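Local structure of predicted component of a thermophile-specific DNA repair system, contains a RAMP domain (Methanopyrus kandleri, 4N0L) at residues Cys276-Thr280 against Glu346-Gly350. The protein probably binds crRNA as the RAMP-family Csm3 protein of a type III-A CRISPR system, with a possible endonuclease role in antiviral defence. Sequence-based numbering, arbitrary orientation.
Sequences CARST and ELPWG
Ala277, Ser279 and Trp349 bury the most surface where the C-terminal loop 346-350 packs against the end of strand 268-278, in the antiparallel sheet of the RRM-like fold. The Ala277 methyl is the point of convergence: its CB lies 3.6 Å from Leu347 CD2. Trp349 CZ3 is 3.8 Å from the same Ala277 CB, and Pro348 CD also borders it, so one small side chain meets three apolar neighbours. Two residues on, Ser279 also turns its CB toward the loop, as expected of alternation along an extended chain. Its backbone approaches the benzo part of the indole obliquely, Ser279 CA lying 3.8 Å from Trp349 CZ2. Ser279 CB borders both the indole, with Trp349 CZ2 at 4.0 Å, and Pro348 CG. The hydroxyl takes no part in this apolar packing; OG hydrogen-bonds to Glu317. With CG anti to its carbonyl carbon and beside the backbone N (chi1 -62°), Trp349 has its indole next to the preceding proline: Pro348 CG sits 3.9 Å above one face, offset toward the rim. Ile8 of the adjacent strand 7-16 touches both Leu347 and Trp349, extending the apolar surface. At the indole edge, near the ring plane, Arg278 O lies 3.9 Å from Trp349 CZ2.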
loop_
_atom_site.group_PDB
_atom_site.type_symbol
_atom_site.label_atom_id
_atom_site.label_comp_id
_atom_site.label_asym_id
_atom_site.label_seq_id
_atom_site.Cartn_x
_atom_site.Cartn_y
_atom_site.Cartn_z
ATOM N N CYS A 276 14.051 -6.162 -2.630
ATOM C CA CYS A 276 14.546 -7.244 -3.472
ATOM C C CYS A 276 13.975 -7.173 -4.883
ATOM O O CYS A 276 12.769 -7.322 -5.085
ATOM C CB CYS A 276 14.220 -8.595 -2.835
ATOM S SG CYS A 276 14.775 -8.756 -1.115
ATOM N N ALA A 277 14.851 -6.948 -5.857
ATOM C CA ALA A 277 14.425 -6.661 -7.223
ATOM C C ALA A 277 14.696 -7.808 -8.197
ATOM O O ALA A 277 15.753 -8.440 -8.158
ATOM C CB ALA A 277 15.101 -5.398 -7.717
ATOM N N ARG A 278 13.723 -8.072 -9.064
ATOM C CA ARG A 278 13.902 -9.002 -10.174
ATOM C C ARG A 278 13.343 -8.401 -11.460
ATOM O O ARG A 278 12.147 -8.131 -11.556
ATOM C CB ARG A 278 13.235 -10.352 -9.882
ATOM C CG ARG A 278 13.861 -11.095 -8.715
ATOM C CD ARG A 278 13.222 -12.455 -8.473
ATOM N NE ARG A 278 11.891 -12.375 -7.882
ATOM C CZ ARG A 278 11.355 -13.336 -7.135
ATOM N NH1 ARG A 278 12.044 -14.440 -6.880
ATOM N NH2 ARG A 278 10.134 -13.193 -6.636
ATOM N N SER A 279 14.219 -8.173 -12.434
ATOM C CA SER A 279 13.806 -7.647 -13.732
ATOM C C SER A 279 13.416 -8.781 -14.670
ATOM O O SER A 279 13.811 -9.928 -14.459
ATOM C CB SER A 279 14.917 -6.804 -14.362
ATOM O OG SER A 279 15.919 -7.627 -14.936
ATOM N N THR A 280 12.635 -8.456 -15.698
ATOM C CA THR A 280 12.179 -9.445 -16.672
ATOM C C THR A 280 13.353 -10.155 -17.344
ATOM O O THR A 280 13.350 -11.378 -17.492
ATOM C CB THR A 280 11.297 -8.792 -17.760
ATOM O OG1 THR A 280 10.167 -8.154 -17.151
ATOM C CG2 THR A 280 10.814 -9.834 -18.763
ATOM N N GLU A 346 20.807 1.884 -7.728
ATOM C CA GLU A 346 21.387 0.546 -7.689
ATOM C C GLU A 346 20.469 -0.506 -8.312
ATOM O O GLU A 346 20.859 -1.664 -8.457
ATOM C CB GLU A 346 21.710 0.152 -6.245
ATOM C CG GLU A 346 22.710 1.061 -5.540
ATOM C CD GLU A 346 24.042 1.150 -6.262
ATOM O OE1 GLU A 346 24.481 0.131 -6.837
ATOM O OE2 GLU A 346 24.654 2.239 -6.248
ATOM N N LEU A 347 19.258 -0.104 -8.690
ATOM C CA LEU A 347 18.276 -1.046 -9.226
ATOM C C LEU A 347 18.465 -1.254 -10.728
ATOM O O LEU A 347 19.029 -0.396 -11.405
ATOM C CB LEU A 347 16.853 -0.561 -8.934
ATOM C CG LEU A 347 16.425 -0.628 -7.466
ATOM C CD1 LEU A 347 15.141 0.158 -7.233
ATOM C CD2 LEU A 347 16.280 -2.071 -7.002
ATOM N N PRO A 348 18.003 -2.400 -11.256
ATOM C CA PRO A 348 18.193 -2.675 -12.685
ATOM C C PRO A 348 17.179 -1.974 -13.591
ATOM O O PRO A 348 16.708 -2.574 -14.557
ATOM C CB PRO A 348 18.017 -4.193 -12.763
ATOM C CG PRO A 348 17.060 -4.497 -11.661
ATOM C CD PRO A 348 17.459 -3.572 -10.543
ATOM N N TRP A 349 16.857 -0.720 -13.286
ATOM C CA TRP A 349 16.000 0.083 -14.151
ATOM C C TRP A 349 16.516 1.516 -14.190
ATOM O O TRP A 349 17.232 1.949 -13.288
ATOM C CB TRP A 349 14.550 0.060 -13.665
ATOM C CG TRP A 349 13.915 -1.300 -13.671
ATOM C CD1 TRP A 349 13.427 -1.976 -14.752
ATOM C CD2 TRP A 349 13.689 -2.144 -12.534
ATOM N NE1 TRP A 349 12.915 -3.191 -14.359
ATOM C CE2 TRP A 349 13.064 -3.317 -13.001
ATOM C CE3 TRP A 349 13.956 -2.022 -11.167
ATOM C CZ2 TRP A 349 12.703 -4.362 -12.151
ATOM C CZ3 TRP A 349 13.597 -3.060 -10.323
ATOM C CH2 TRP A 349 12.977 -4.214 -10.818
ATOM N N GLY A 350 16.151 2.251 -15.236
ATOM C CA GLY A 350 16.689 3.583 -15.442
ATOM C C GLY A 350 18.175 3.565 -15.742
ATOM O O GLY A 350 18.909 4.449 -15.295
#